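Local coordinates for protein 1,4-dihydroxy-6-naphtoate synthase (Archaeoglobus fulgidus, PDB 1ZBM) that probably cleaves cyclic dehypoxanthinylfutalosinate into 1,4-dihydroxy-6-naphthoate and dihydroxyacetone, a lyase step in the biosynthesis of menaquinone (vitamin K2), at residues A20-A23 / F24-A28; V43-I47 / E48-R52; N51-F55 / N56-E60; A70-D73 / D74-I78; V196-E199 / F200-A203. One frame throughout, in Å; residues are numbered along the deposited sequence.

How the interactions relate
Interactions 2, 3 and 4 form a chain of contacts. Interactions 2 and 3 share helix 47-53, their centres 9 Å apart, and join where Glu45 OE1 meets Lys53 NZ at 3.2 Å in a salt bridge. Interaction 3 is tied to interaction 4, its centre 10 Å away, by Tyr59 O and Tyr76 OH at 2.7 Å. Arg77 NH2 of interaction 4 then reaches Gln197 OE1 of interaction 5 at 2.7 Å. Interaction 1 touches none of these, although its nearest atoms are about 5 Å from interaction 5 and 6 Å from interaction 2. The probable proton acceptor His152 approaches two of the contacts: its side chain is about 4 Å from Ile47's and 5 Å from Asp21's.

Interaction 1 of 5, residues A20-A23 / F24-A28; sequences ADDA and FMFYA
Asp22 and Phe26, one helical turn apart, make the principal side-chain contact: OD1 of Asp22 lies 3.3 Å from CD1 of Phe26, and the carboxylate and ring planes differ by only 17°. The phenyl group keeps CG beside its own backbone N (chi1 -77°), which brings its edge back to the preceding turn; there CD1 is 3.4 Å from Asp22 O, an atom lying in the plane of the ring. That carbonyl also accepts from Phe26 N at 2.9 Å. Asp22 swings CG opposite its N (chi1 -176°) and directs its carboxylate to His16, OD1 hydrogen-bonded to ND1, with OD2 weakly bonded to Thr17 N. The His16 ring stacks on Phe26, and one imidazole is thus held by a hydrogen bond to the acid and a ring stack with the aromatic. The Phe24 ring packs on Ala211, Ala218 and Ala238, while its CB stays 3.1 Å from Ala20 O and Phe24 N donates to that oxygen at 2.8 Å. Alanine suits Ala23, whose methyl packs on Ala222 and Tyr225. Helix 20-30 is the crossover of the beta-alpha-beta unit from strand 11-16 to strand 39-44, and helices 194-213, 215-222 and 231-241 pack around Phe24.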
loop_
_atom_site.group_PDB
_atom_site.type_symbol
_atom_site.label_atom_id
_atom_site.label_comp_id
_atom_site.label_asym_id
_atom_site.label_seq_id
_atom_site.Cartn_x
_atom_site.Cartn_y
_atom_site.Cartn_z
ATOM N N ALA A 20 6.413 8.159 2.081
ATOM C CA ALA A 20 6.015 9.162 3.062
ATOM C C ALA A 20 4.926 8.651 3.997
ATOM O O ALA A 20 5.093 8.656 5.217
ATOM C CB ALA A 20 5.536 10.417 2.340
ATOM N N ASP A 21 3.814 8.205 3.423
ATOM C CA ASP A 21 2.713 7.706 4.230
ATOM C C ASP A 21 3.207 6.660 5.228
ATOM O O ASP A 21 2.755 6.620 6.373
ATOM C CB ASP A 21 1.625 7.116 3.327
ATOM C CG ASP A 21 2.124 5.947 2.502
ATOM O OD1 ASP A 21 1.655 4.819 2.740
ATOM O OD2 ASP A 21 2.990 6.154 1.629
ATOM N N ASP A 22 4.152 5.828 4.801
ATOM C CA ASP A 22 4.698 4.789 5.671
ATOM C C ASP A 22 5.605 5.355 6.769
ATOM O O ASP A 22 5.434 5.034 7.941
ATOM C CB ASP A 22 5.458 3.754 4.841
ATOM C CG ASP A 22 5.967 2.615 5.671
ATOM O OD1 ASP A 22 6.885 2.833 6.499
ATOM O OD2 ASP A 22 5.453 1.488 5.510
ATOM N N ALA A 23 6.568 6.190 6.390
ATOM C CA ALA A 23 7.477 6.790 7.360
ATOM C C ALA A 23 6.653 7.568 8.383
ATOM O O ALA A 23 6.959 7.580 9.577
ATOM C CB ALA A 23 8.455 7.731 6.645
ATOM N N PHE A 24 5.606 8.219 7.885
ATOM C CA PHE A 24 4.688 9.009 8.696
ATOM C C PHE A 24 4.102 8.118 9.795
ATOM O O PHE A 24 4.249 8.402 10.983
ATOM C CB PHE A 24 3.584 9.563 7.783
ATOM C CG PHE A 24 2.582 10.439 8.480
ATOM C CD1 PHE A 24 2.897 11.752 8.823
ATOM C CD2 PHE A 24 1.326 9.946 8.806
ATOM C CE1 PHE A 24 1.961 12.575 9.469
ATOM C CE2 PHE A 24 0.382 10.756 9.452
ATOM C CZ PHE A 24 0.707 12.073 9.791
HETATM N N MSE A 25 3.463 7.029 9.377
HETATM C CA MSE A 25 2.853 6.059 10.277
HETATM C C MSE A 25 3.859 5.475 11.281
HETATM O O MSE A 25 3.560 5.346 12.477
HETATM C CB MSE A 25 2.230 4.934 9.443
HETATM C CG MSE A 25 1.465 3.885 10.223
HETATM SE SE MSE A 25 1.023 2.348 9.084
HETATM C CE MSE A 25 0.284 3.329 7.570
ATOM N N PHE A 26 5.059 5.148 10.804
ATOM C CA PHE A 26 6.095 4.559 11.669
ATOM C C PHE A 26 7.020 5.529 12.400
ATOM O O PHE A 26 7.876 5.093 13.168
ATOM C CB PHE A 26 6.981 3.591 10.879
ATOM C CG PHE A 26 6.346 2.258 10.614
ATOM C CD1 PHE A 26 5.633 2.035 9.449
ATOM C CD2 PHE A 26 6.503 1.210 11.512
ATOM C CE1 PHE A 26 5.086 0.781 9.176
ATOM C CE2 PHE A 26 5.961 -0.049 11.256
ATOM C CZ PHE A 26 5.256 -0.264 10.085
ATOM N N TYR A 27 6.852 6.830 12.170
ATOM C CA TYR A 27 7.702 7.827 12.814
ATOM C C TYR A 27 7.876 7.647 14.322
ATOM O O TYR A 27 9.000 7.603 14.817
ATOM C CB TYR A 27 7.180 9.241 12.543
ATOM C CG TYR A 27 7.860 10.278 13.400
ATOM C CD1 TYR A 27 7.276 10.726 14.587
ATOM C CD2 TYR A 27 9.129 10.753 13.071
ATOM C CE1 TYR A 27 7.944 11.615 15.422
ATOM C CE2 TYR A 27 9.802 11.638 13.901
ATOM C CZ TYR A 27 9.206 12.065 15.072
ATOM O OH TYR A 27 9.883 12.946 15.886
ATOM N N ALA A 28 6.769 7.558 15.048
ATOM C CA ALA A 28 6.834 7.406 16.496
ATOM C C ALA A 28 7.643 6.181 16.911
ATOM O O ALA A 28 8.398 6.225 17.887
ATOM C CB ALA A 28 5.418 7.317 17.083
#

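Interaction 2 of 5, residues V43-I47 / E48-R52; sequences VIEDI and ETLNR
Ile47 crosses Asn51 obliquely, its CG1 4.0 Å from Asn51 ND2, while Ile47 O accepts from Asn51 N at 2.9 Å. CG1 stands opposite the main-chain nitrogen (chi1 -174°), which brings it near that amide. A branched apolar residue suits the place, for its side chain also packs on Ser65; it lies about 4 Å from that of His152, the predicted proton acceptor, and this helix start probably borders the active site. Between strand 39-44 and helix 47-53, Asp46 is the N-cap: OD1 accepts from Glu48 N at 2.8 Å, approached from above the carboxylate plane, and Asp46 O accepts from Leu50 N. Leu50 sets CD2 against Glu45, 3.8 Å from CB and 3.4 Å from OE2; leucine suits it because it also packs on Ala15 and Thr62, seating the helix on the sheet. The extended chain of Glu45 crosses Leu50 at a slant and the CG2 methyl of Thr49 nearly at right angles; OE1 forms a salt bridge with Lys53 NZ, and OE2 is hydrogen-bonded to Tyr59 OH. Asn51 ND2 donates almost straight (168°) to Glu48 OE1 at 3.1 Å, while OD1 is hydrogen-bonded to Ser65 N. A leucine in place of Asn51 would probably leave both Glu48 OE1 and Ser65 N without these mates.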
loop_
_atom_site.group_PDB
_atom_site.type_symbol
_atom_site.label_atom_id
_atom_site.label_comp_id
_atom_site.label_asym_id
_atom_site.label_seq_id
_atom_site.Cartn_x
_atom_site.Cartn_y
_atom_site.Cartn_z
ATOM N N VAL A 43 13.407 -2.753 8.524
ATOM C CA VAL A 43 13.915 -3.073 7.207
ATOM C C VAL A 43 12.997 -2.355 6.238
ATOM O O VAL A 43 11.794 -2.617 6.212
ATOM C CB VAL A 43 13.859 -4.596 6.944
ATOM C CG1 VAL A 43 14.421 -4.898 5.565
ATOM C CG2 VAL A 43 14.670 -5.349 8.025
ATOM N N ILE A 44 13.564 -1.441 5.454
ATOM C CA ILE A 44 12.812 -0.649 4.477
ATOM C C ILE A 44 13.097 -1.116 3.060
ATOM O O ILE A 44 14.241 -1.099 2.617
ATOM C CB ILE A 44 13.189 0.854 4.570
ATOM C CG1 ILE A 44 12.987 1.341 5.998
ATOM C CG2 ILE A 44 12.391 1.677 3.565
ATOM C CD1 ILE A 44 14.181 1.080 6.852
ATOM N N GLU A 45 12.051 -1.516 2.350
ATOM C CA GLU A 45 12.194 -1.996 0.989
ATOM C C GLU A 45 10.903 -1.739 0.218
ATOM O O GLU A 45 9.835 -1.587 0.816
ATOM C CB GLU A 45 12.511 -3.489 0.999
ATOM C CG GLU A 45 13.946 -3.821 1.353
ATOM C CD GLU A 45 14.148 -5.312 1.541
ATOM O OE1 GLU A 45 15.304 -5.781 1.479
ATOM O OE2 GLU A 45 13.141 -6.022 1.762
ATOM N N ASP A 46 11.007 -1.679 -1.107
ATOM C CA ASP A 46 9.852 -1.439 -1.961
ATOM C C ASP A 46 8.774 -2.496 -1.748
ATOM O O ASP A 46 9.057 -3.686 -1.568
ATOM C CB ASP A 46 10.292 -1.390 -3.435
ATOM C CG ASP A 46 9.133 -1.157 -4.392
ATOM O OD1 ASP A 46 8.466 -2.147 -4.766
ATOM O OD2 ASP A 46 8.879 0.015 -4.763
ATOM N N ILE A 47 7.530 -2.034 -1.775
ATOM C CA ILE A 47 6.358 -2.884 -1.562
ATOM C C ILE A 47 6.360 -4.168 -2.407
ATOM O O ILE A 47 5.968 -5.234 -1.926
ATOM C CB ILE A 47 5.049 -2.084 -1.836
ATOM C CG1 ILE A 47 3.839 -2.921 -1.477
ATOM C CG2 ILE A 47 4.990 -1.652 -3.288
ATOM C CD1 ILE A 47 3.736 -3.209 0.009
ATOM N N GLU A 48 6.804 -4.089 -3.658
ATOM C CA GLU A 48 6.807 -5.296 -4.469
ATOM C C GLU A 48 7.879 -6.251 -3.943
ATOM O O GLU A 48 7.696 -7.464 -3.969
ATOM C CB GLU A 48 7.032 -4.962 -5.945
ATOM C CG GLU A 48 6.824 -6.147 -6.896
ATOM C CD GLU A 48 5.467 -6.834 -6.740
ATOM O OE1 GLU A 48 4.608 -6.345 -5.970
ATOM O OE2 GLU A 48 5.254 -7.876 -7.404
ATOM N N THR A 49 8.985 -5.701 -3.444
ATOM C CA THR A 49 10.060 -6.528 -2.886
ATOM C C THR A 49 9.541 -7.298 -1.664
ATOM O O THR A 49 9.874 -8.473 -1.467
ATOM C CB THR A 49 11.272 -5.662 -2.459
ATOM O OG1 THR A 49 11.823 -5.007 -3.609
ATOM C CG2 THR A 49 12.358 -6.525 -1.802
ATOM N N LEU A 50 8.719 -6.635 -0.849
ATOM C CA LEU A 50 8.147 -7.266 0.339
ATOM C C LEU A 50 7.063 -8.292 -0.030
ATOM O O LEU A 50 6.916 -9.314 0.638
ATOM C CB LEU A 50 7.563 -6.210 1.299
ATOM C CG LEU A 50 8.493 -5.113 1.832
ATOM C CD1 LEU A 50 7.809 -4.335 2.967
ATOM C CD2 LEU A 50 9.777 -5.748 2.344
ATOM N N ASN A 51 6.304 -8.023 -1.085
ATOM C CA ASN A 51 5.266 -8.958 -1.506
ATOM C C ASN A 51 5.925 -10.259 -1.932
ATOM O O ASN A 51 5.409 -11.328 -1.655
ATOM C CB ASN A 51 4.450 -8.408 -2.679
ATOM C CG ASN A 51 3.497 -7.311 -2.264
ATOM O OD1 ASN A 51 3.062 -7.258 -1.113
ATOM N ND2 ASN A 51 3.146 -6.439 -3.206
ATOM N N ARG A 52 7.064 -10.162 -2.608
ATOM C CA ARG A 52 7.772 -11.346 -3.059
ATOM C C ARG A 52 8.508 -12.056 -1.929
ATOM O O ARG A 52 8.389 -13.267 -1.782
ATOM C CB ARG A 52 8.731 -10.973 -4.196
ATOM C CG ARG A 52 8.014 -10.689 -5.517
ATOM C CD ARG A 52 8.964 -10.234 -6.613
ATOM N NE ARG A 52 8.301 -10.198 -7.931
ATOM C CZ ARG A 52 8.044 -11.275 -8.676
ATOM N NH1 ARG A 52 8.393 -12.478 -8.244
ATOM N NH2 ARG A 52 7.441 -11.150 -9.850
HETATM O O HOH W 1 13.613 -2.457 -2.088
#

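Interaction 3 of 5, residues N51-F55 / N56-E60; sequences NRKAF and NAEYE
The turn that carries the chain out of helix 47-53 toward strand 61-65 is clasped by the side chains of Lys53 and Tyr59. Its backbone is tied by Asn56 N, which donates to Lys53 O at 3.1 Å from well above the carbonyl plane, and by a weak bond from Ala57 N to Ala54 O. Ala57 then takes a left-handed conformation (phi 56°, psi 47°), turning the chain back alongside the helix. Lys53 is extended beyond CG, a reach that lets NZ donate to Tyr59 OH at 3.3 Å while CD passes 3.6 Å from the same oxygen. Glu58 lays CG over one face of the Tyr59 ring, toward its rim, 3.6 Å above its plane. A water accepts from Lys53 NZ and donates to Glu58 OE1 at 2.7 Å. Besides Glu45, Lys53 thus faces a second acid, Glu58, through this water, surroundings that would tend to favour the protonated form of the lysine.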
loop_
_atom_site.group_PDB
_atom_site.type_symbol
_atom_site.label_atom_id
_atom_site.label_comp_id
_atom_site.label_asym_id
_atom_site.label_seq_id
_atom_site.Cartn_x
_atom_site.Cartn_y
_atom_site.Cartn_z
ATOM N N ASN A 51 6.304 -8.023 -1.085
ATOM C CA ASN A 51 5.266 -8.958 -1.506
ATOM C C ASN A 51 5.925 -10.259 -1.932
ATOM O O ASN A 51 5.409 -11.328 -1.655
ATOM C CB ASN A 51 4.450 -8.408 -2.679
ATOM C CG ASN A 51 3.497 -7.311 -2.264
ATOM O OD1 ASN A 51 3.062 -7.258 -1.113
ATOM N ND2 ASN A 51 3.146 -6.439 -3.206
ATOM N N ARG A 52 7.064 -10.162 -2.608
ATOM C CA ARG A 52 7.772 -11.346 -3.059
ATOM C C ARG A 52 8.508 -12.056 -1.929
ATOM O O ARG A 52 8.389 -13.267 -1.782
ATOM C CB ARG A 52 8.731 -10.973 -4.196
ATOM C CG ARG A 52 8.014 -10.689 -5.517
ATOM C CD ARG A 52 8.964 -10.234 -6.613
ATOM N NE ARG A 52 8.301 -10.198 -7.931
ATOM C CZ ARG A 52 8.044 -11.275 -8.676
ATOM N NH1 ARG A 52 8.393 -12.478 -8.244
ATOM N NH2 ARG A 52 7.441 -11.150 -9.850
ATOM N N LYS A 53 9.254 -11.314 -1.116
ATOM C CA LYS A 53 9.985 -11.929 -0.009
ATOM C C LYS A 53 9.039 -12.568 1.000
ATOM O O LYS A 53 9.442 -13.429 1.779
ATOM C CB LYS A 53 10.854 -10.897 0.706
ATOM C CG LYS A 53 12.071 -10.466 -0.076
ATOM C CD LYS A 53 12.997 -9.698 0.833
ATOM C CE LYS A 53 14.396 -9.619 0.260
ATOM N NZ LYS A 53 15.307 -8.947 1.235
ATOM N N ALA A 54 7.777 -12.146 0.974
ATOM C CA ALA A 54 6.767 -12.675 1.886
ATOM C C ALA A 54 6.431 -14.133 1.578
ATOM O O ALA A 54 5.809 -14.824 2.390
ATOM C CB ALA A 54 5.500 -11.816 1.814
ATOM N N PHE A 55 6.825 -14.592 0.393
ATOM C CA PHE A 55 6.570 -15.970 -0.025
ATOM C C PHE A 55 7.511 -16.937 0.682
ATOM O O PHE A 55 7.365 -18.146 0.561
ATOM C CB PHE A 55 6.739 -16.096 -1.539
ATOM C CG PHE A 55 5.559 -15.603 -2.315
ATOM C CD1 PHE A 55 4.448 -16.424 -2.520
ATOM C CD2 PHE A 55 5.535 -14.301 -2.804
ATOM C CE1 PHE A 55 3.327 -15.945 -3.195
ATOM C CE2 PHE A 55 4.423 -13.810 -3.479
ATOM C CZ PHE A 55 3.317 -14.630 -3.679
ATOM N N ASN A 56 8.478 -16.384 1.404
ATOM C CA ASN A 56 9.431 -17.177 2.146
ATOM C C ASN A 56 9.267 -16.939 3.661
ATOM O O ASN A 56 10.005 -17.502 4.480
ATOM C CB ASN A 56 10.860 -16.838 1.697
ATOM C CG ASN A 56 11.138 -17.233 0.243
ATOM O OD1 ASN A 56 11.265 -18.417 -0.085
ATOM N ND2 ASN A 56 11.229 -16.237 -0.632
ATOM N N ALA A 57 8.292 -16.114 4.036
ATOM C CA ALA A 57 8.038 -15.806 5.450
ATOM C C ALA A 57 9.322 -15.270 6.069
ATOM O O ALA A 57 9.734 -15.688 7.153
ATOM C CB ALA A 57 7.574 -17.053 6.193
ATOM N N GLU A 58 9.939 -14.331 5.356
ATOM C CA GLU A 58 11.194 -13.725 5.765
ATOM C C GLU A 58 11.127 -12.927 7.060
ATOM O O GLU A 58 11.930 -13.137 7.964
ATOM C CB GLU A 58 11.705 -12.821 4.647
ATOM C CG GLU A 58 13.110 -12.294 4.880
ATOM C CD GLU A 58 14.162 -13.088 4.130
ATOM O OE1 GLU A 58 14.353 -12.824 2.916
ATOM O OE2 GLU A 58 14.789 -13.989 4.744
ATOM N N TYR A 59 10.180 -12.003 7.155
ATOM C CA TYR A 59 10.084 -11.177 8.353
ATOM C C TYR A 59 8.927 -11.554 9.272
ATOM O O TYR A 59 7.962 -12.196 8.852
ATOM C CB TYR A 59 9.964 -9.705 7.952
ATOM C CG TYR A 59 10.968 -9.283 6.908
ATOM C CD1 TYR A 59 12.336 -9.260 7.185
ATOM C CD2 TYR A 59 10.554 -8.914 5.633
ATOM C CE1 TYR A 59 13.261 -8.879 6.212
ATOM C CE2 TYR A 59 11.464 -8.534 4.660
ATOM C CZ TYR A 59 12.811 -8.517 4.946
ATOM O OH TYR A 59 13.704 -8.141 3.966
ATOM N N GLU A 60 9.044 -11.162 10.536
ATOM C CA GLU A 60 7.997 -11.423 11.512
ATOM C C GLU A 60 6.791 -10.553 11.190
ATOM O O GLU A 60 5.654 -11.003 11.283
ATOM C CB GLU A 60 8.473 -11.096 12.928
ATOM C CG GLU A 60 9.316 -12.165 13.580
ATOM C CD GLU A 60 10.782 -12.107 13.200
ATOM O OE1 GLU A 60 11.206 -11.147 12.513
ATOM O OE2 GLU A 60 11.516 -13.032 13.611
HETATM O O HOH W 2 16.242 -10.992 2.403
#

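Interaction 4 of 5, residues A70-D73 / D74-I78; sequences ALLD and DKYRI
Leu72 and Tyr76 form the close-packed side of this turn. Leu72 O accepts from Tyr76 N at 3.1 Å, and weakly from Lys75 N; it also lies in the plane of the Tyr76 ring, at its edge, 3.4 Å from CB. Leu72 places CG between its backbone N and carbonyl carbon (chi1 41°), which turns CD1 toward the tyrosine, 4.0 Å from CD2 of Tyr76, the two side chains crossing at a slant. Leucine suits this buried spot, where it also meets Ala54 and Ile64, and the longer tyrosine carries its hydroxyl to Tyr59 O. The solvent side is looser and acidic, and short charged residues suit it: Asp73 and Asp74 are exposed. Asp73 OD1 lies 4.6 Å from Asp74 OD1, like charges that water would be expected to screen. Asp74 OD2 makes a long salt bridge, 3.9 Å, to Lys75 NZ. With its bond from Tyr76 N back to Leu72 O, the arrangement is an alpha-turn leading from helix 66-69 into strand 76-86, an outermost strand of a mixed sheet in this fold of the type 2 periplasmic-binding-protein class.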
loop_
_atom_site.group_PDB
_atom_site.type_symbol
_atom_site.label_atom_id
_atom_site.label_comp_id
_atom_site.label_asym_id
_atom_site.label_seq_id
_atom_site.Cartn_x
_atom_site.Cartn_y
_atom_site.Cartn_z
ATOM N N ALA A 70 -3.423 -12.655 -0.410
ATOM C CA ALA A 70 -4.240 -13.813 -0.761
ATOM C C ALA A 70 -3.382 -15.034 -1.112
ATOM O O ALA A 70 -3.851 -16.171 -1.018
ATOM C CB ALA A 70 -5.168 -13.467 -1.918
ATOM N N LEU A 71 -2.127 -14.792 -1.488
ATOM C CA LEU A 71 -1.199 -15.864 -1.849
ATOM C C LEU A 71 -0.261 -16.263 -0.698
ATOM O O LEU A 71 0.712 -16.995 -0.908
ATOM C CB LEU A 71 -0.361 -15.453 -3.068
ATOM C CG LEU A 71 -1.051 -15.297 -4.426
ATOM C CD1 LEU A 71 -0.161 -14.520 -5.377
ATOM C CD2 LEU A 71 -1.373 -16.670 -5.001
ATOM N N LEU A 72 -0.544 -15.786 0.512
ATOM C CA LEU A 72 0.290 -16.121 1.659
ATOM C C LEU A 72 -0.418 -16.010 3.007
ATOM O O LEU A 72 0.205 -15.755 4.039
ATOM C CB LEU A 72 1.559 -15.267 1.633
ATOM C CG LEU A 72 1.327 -13.816 1.234
ATOM C CD1 LEU A 72 1.109 -12.993 2.495
ATOM C CD2 LEU A 72 2.517 -13.287 0.448
ATOM N N ASP A 73 -1.727 -16.241 2.985
ATOM C CA ASP A 73 -2.548 -16.186 4.182
ATOM C C ASP A 73 -2.409 -17.479 4.998
ATOM O O ASP A 73 -3.089 -17.668 6.011
ATOM C CB ASP A 73 -4.011 -15.951 3.792
ATOM C CG ASP A 73 -4.587 -17.089 2.959
ATOM O OD1 ASP A 73 -3.912 -17.543 2.013
ATOM O OD2 ASP A 73 -5.721 -17.523 3.248
ATOM N N ASP A 74 -1.522 -18.363 4.543
ATOM C CA ASP A 74 -1.253 -19.623 5.230
ATOM C C ASP A 74 -0.190 -19.428 6.312
ATOM O O ASP A 74 -0.241 -20.038 7.385
ATOM C CB ASP A 74 -0.790 -20.702 4.234
ATOM C CG ASP A 74 0.410 -20.272 3.397
ATOM O OD1 ASP A 74 0.357 -19.182 2.775
ATOM O OD2 ASP A 74 1.417 -21.030 3.338
ATOM N N LYS A 75 0.772 -18.563 6.022
ATOM C CA LYS A 75 1.851 -18.284 6.957
ATOM C C LYS A 75 1.697 -16.923 7.643
ATOM O O LYS A 75 2.313 -16.665 8.679
ATOM C CB LYS A 75 3.193 -18.339 6.224
ATOM C CG LYS A 75 3.643 -19.743 5.826
ATOM C CD LYS A 75 3.745 -20.657 7.043
ATOM C CE LYS A 75 4.656 -21.837 6.775
ATOM N NZ LYS A 75 4.400 -22.432 5.440
ATOM N N TYR A 76 0.859 -16.067 7.072
ATOM C CA TYR A 76 0.643 -14.728 7.604
ATOM C C TYR A 76 -0.823 -14.426 7.870
ATOM O O TYR A 76 -1.701 -15.002 7.233
ATOM C CB TYR A 76 1.169 -13.695 6.602
ATOM C CG TYR A 76 2.675 -13.516 6.577
ATOM C CD1 TYR A 76 3.323 -12.764 7.559
ATOM C CD2 TYR A 76 3.450 -14.096 5.572
ATOM C CE1 TYR A 76 4.704 -12.590 7.544
ATOM C CE2 TYR A 76 4.831 -13.931 5.545
ATOM C CZ TYR A 76 5.453 -13.178 6.537
ATOM O OH TYR A 76 6.813 -13.039 6.536
ATOM N N ARG A 77 -1.094 -13.532 8.815
ATOM C CA ARG A 77 -2.470 -13.118 9.070
ATOM C C ARG A 77 -2.476 -11.596 9.063
ATOM O O ARG A 77 -1.445 -10.964 9.304
ATOM C CB ARG A 77 -2.996 -13.641 10.403
ATOM C CG ARG A 77 -2.568 -12.872 11.620
ATOM C CD ARG A 77 -3.331 -13.377 12.828
ATOM N NE ARG A 77 -2.804 -12.835 14.072
ATOM C CZ ARG A 77 -2.955 -11.575 14.465
ATOM N NH1 ARG A 77 -3.627 -10.712 13.706
ATOM N NH2 ARG A 77 -2.442 -11.184 15.626
ATOM N N ILE A 78 -3.631 -11.008 8.777
ATOM C CA ILE A 78 -3.738 -9.561 8.716
ATOM C C ILE A 78 -3.743 -8.923 10.090
ATOM O O ILE A 78 -4.502 -9.324 10.971
ATOM C CB ILE A 78 -5.007 -9.124 7.980
ATOM C CG1 ILE A 78 -5.076 -9.816 6.614
ATOM C CG2 ILE A 78 -4.983 -7.612 7.786
ATOM C CD1 ILE A 78 -6.458 -9.787 5.982
#

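Interaction 5 of 5, residues V196-E199 / F200-A203; sequences VQEE and FLRA
Phe200 begins the second segment by donating its N-H to Val196 O at 3.0 Å, one of the i to i+4 bonds of alpha-helix 194-213. Its ring, with CG turned opposite the main-chain nitrogen (chi1 -178°), packs on Leu38, Leu79 and Met29, an apolar setting that suits phenylalanine. Leu201 runs CD2 beside Glu198, 4.0 Å from OE1, and meets Ala81. Arg202 bends at chi3 (71°), bringing its guanidinium round to Glu199. The two side chains run side by side, their flat ends 52° apart; NH2 meets the syn lone pair of Glu199 OE2 at 2.6 Å in a salt bridge, and NE adds a weak bond. Glutamate suits this buried place because its carboxylate receives both Arg202 and Thr36 OG1; Arg202 NH2 also bonds to Asp35 O, anchoring the helix to a loop. An alanine in place of Glu199 would probably leave the arginine without its close mate and Thr36 OG1 without this partner. Ala203, small enough to sit against Met29 and Val34, gives its N-H to Glu199 O at 3.0 Å, with CB 3.7 Å from that oxygen.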
loop_
_atom_site.group_PDB
_atom_site.type_symbol
_atom_site.label_atom_id
_atom_site.label_comp_id
_atom_site.label_asym_id
_atom_site.label_seq_id
_atom_site.Cartn_x
_atom_site.Cartn_y
_atom_site.Cartn_z
ATOM N N VAL A 196 3.748 -11.574 21.618
ATOM C CA VAL A 196 4.332 -10.695 20.614
ATOM C C VAL A 196 3.249 -10.086 19.718
ATOM O O VAL A 196 3.339 -8.918 19.331
ATOM C CB VAL A 196 5.364 -11.453 19.739
ATOM C CG1 VAL A 196 5.839 -10.569 18.581
ATOM C CG2 VAL A 196 6.554 -11.867 20.594
ATOM N N GLN A 197 2.226 -10.865 19.388
ATOM C CA GLN A 197 1.156 -10.352 18.538
ATOM C C GLN A 197 0.455 -9.152 19.166
ATOM O O GLN A 197 0.303 -8.105 18.528
ATOM C CB GLN A 197 0.113 -11.432 18.258
ATOM C CG GLN A 197 0.575 -12.571 17.381
ATOM C CD GLN A 197 -0.495 -13.654 17.255
ATOM O OE1 GLN A 197 -1.639 -13.366 16.900
ATOM N NE2 GLN A 197 -0.127 -14.903 17.547
ATOM N N GLU A 198 0.039 -9.289 20.420
ATOM C CA GLU A 198 -0.667 -8.205 21.089
ATOM C C GLU A 198 0.224 -7.002 21.331
ATOM O O GLU A 198 -0.196 -5.855 21.152
ATOM C CB GLU A 198 -1.243 -8.688 22.421
ATOM C CG GLU A 198 -2.333 -7.771 22.972
ATOM C CD GLU A 198 -3.651 -7.885 22.215
ATOM O OE1 GLU A 198 -4.260 -6.826 21.905
ATOM O OE2 GLU A 198 -4.084 -9.034 21.948
ATOM N N GLU A 199 1.464 -7.261 21.729
ATOM C CA GLU A 199 2.402 -6.180 22.008
ATOM C C GLU A 199 2.673 -5.328 20.787
ATOM O O GLU A 199 2.617 -4.101 20.852
ATOM C CB GLU A 199 3.722 -6.748 22.534
ATOM C CG GLU A 199 4.731 -5.689 22.942
ATOM C CD GLU A 199 4.158 -4.709 23.957
ATOM O OE1 GLU A 199 3.323 -5.117 24.783
ATOM O OE2 GLU A 199 4.559 -3.532 23.930
ATOM N N PHE A 200 2.979 -5.977 19.670
ATOM C CA PHE A 200 3.268 -5.224 18.461
ATOM C C PHE A 200 2.052 -4.458 17.975
ATOM O O PHE A 200 2.170 -3.352 17.440
ATOM C CB PHE A 200 3.755 -6.135 17.346
ATOM C CG PHE A 200 4.105 -5.392 16.110
ATOM C CD1 PHE A 200 5.315 -4.723 16.012
ATOM C CD2 PHE A 200 3.186 -5.271 15.081
ATOM C CE1 PHE A 200 5.599 -3.943 14.899
ATOM C CE2 PHE A 200 3.463 -4.492 13.970
ATOM C CZ PHE A 200 4.669 -3.825 13.879
ATOM N N LEU A 201 0.879 -5.059 18.137
ATOM C CA LEU A 201 -0.355 -4.400 17.730
ATOM C C LEU A 201 -0.501 -3.114 18.527
ATOM O O LEU A 201 -0.872 -2.072 17.977
ATOM C CB LEU A 201 -1.558 -5.294 17.993
ATOM C CG LEU A 201 -2.862 -4.527 17.842
ATOM C CD1 LEU A 201 -2.993 -4.025 16.418
ATOM C CD2 LEU A 201 -4.031 -5.431 18.215
ATOM N N ARG A 202 -0.201 -3.196 19.824
ATOM C CA ARG A 202 -0.286 -2.041 20.721
ATOM C C ARG A 202 0.690 -0.950 20.300
ATOM O O ARG A 202 0.327 0.222 20.234
ATOM C CB ARG A 202 0.016 -2.457 22.170
ATOM C CG ARG A 202 -0.136 -1.315 23.194
ATOM C CD ARG A 202 0.292 -1.740 24.603
ATOM N NE ARG A 202 1.750 -1.902 24.679
ATOM C CZ ARG A 202 2.613 -0.887 24.684
ATOM N NH1 ARG A 202 2.174 0.363 24.629
ATOM N NH2 ARG A 202 3.913 -1.124 24.715
ATOM N N ALA A 203 1.927 -1.339 20.008
ATOM C CA ALA A 203 2.942 -0.382 19.608
ATOM C C ALA A 203 2.608 0.222 18.258
ATOM O O ALA A 203 2.863 1.402 18.013
ATOM C CB ALA A 203 4.303 -1.051 19.552
#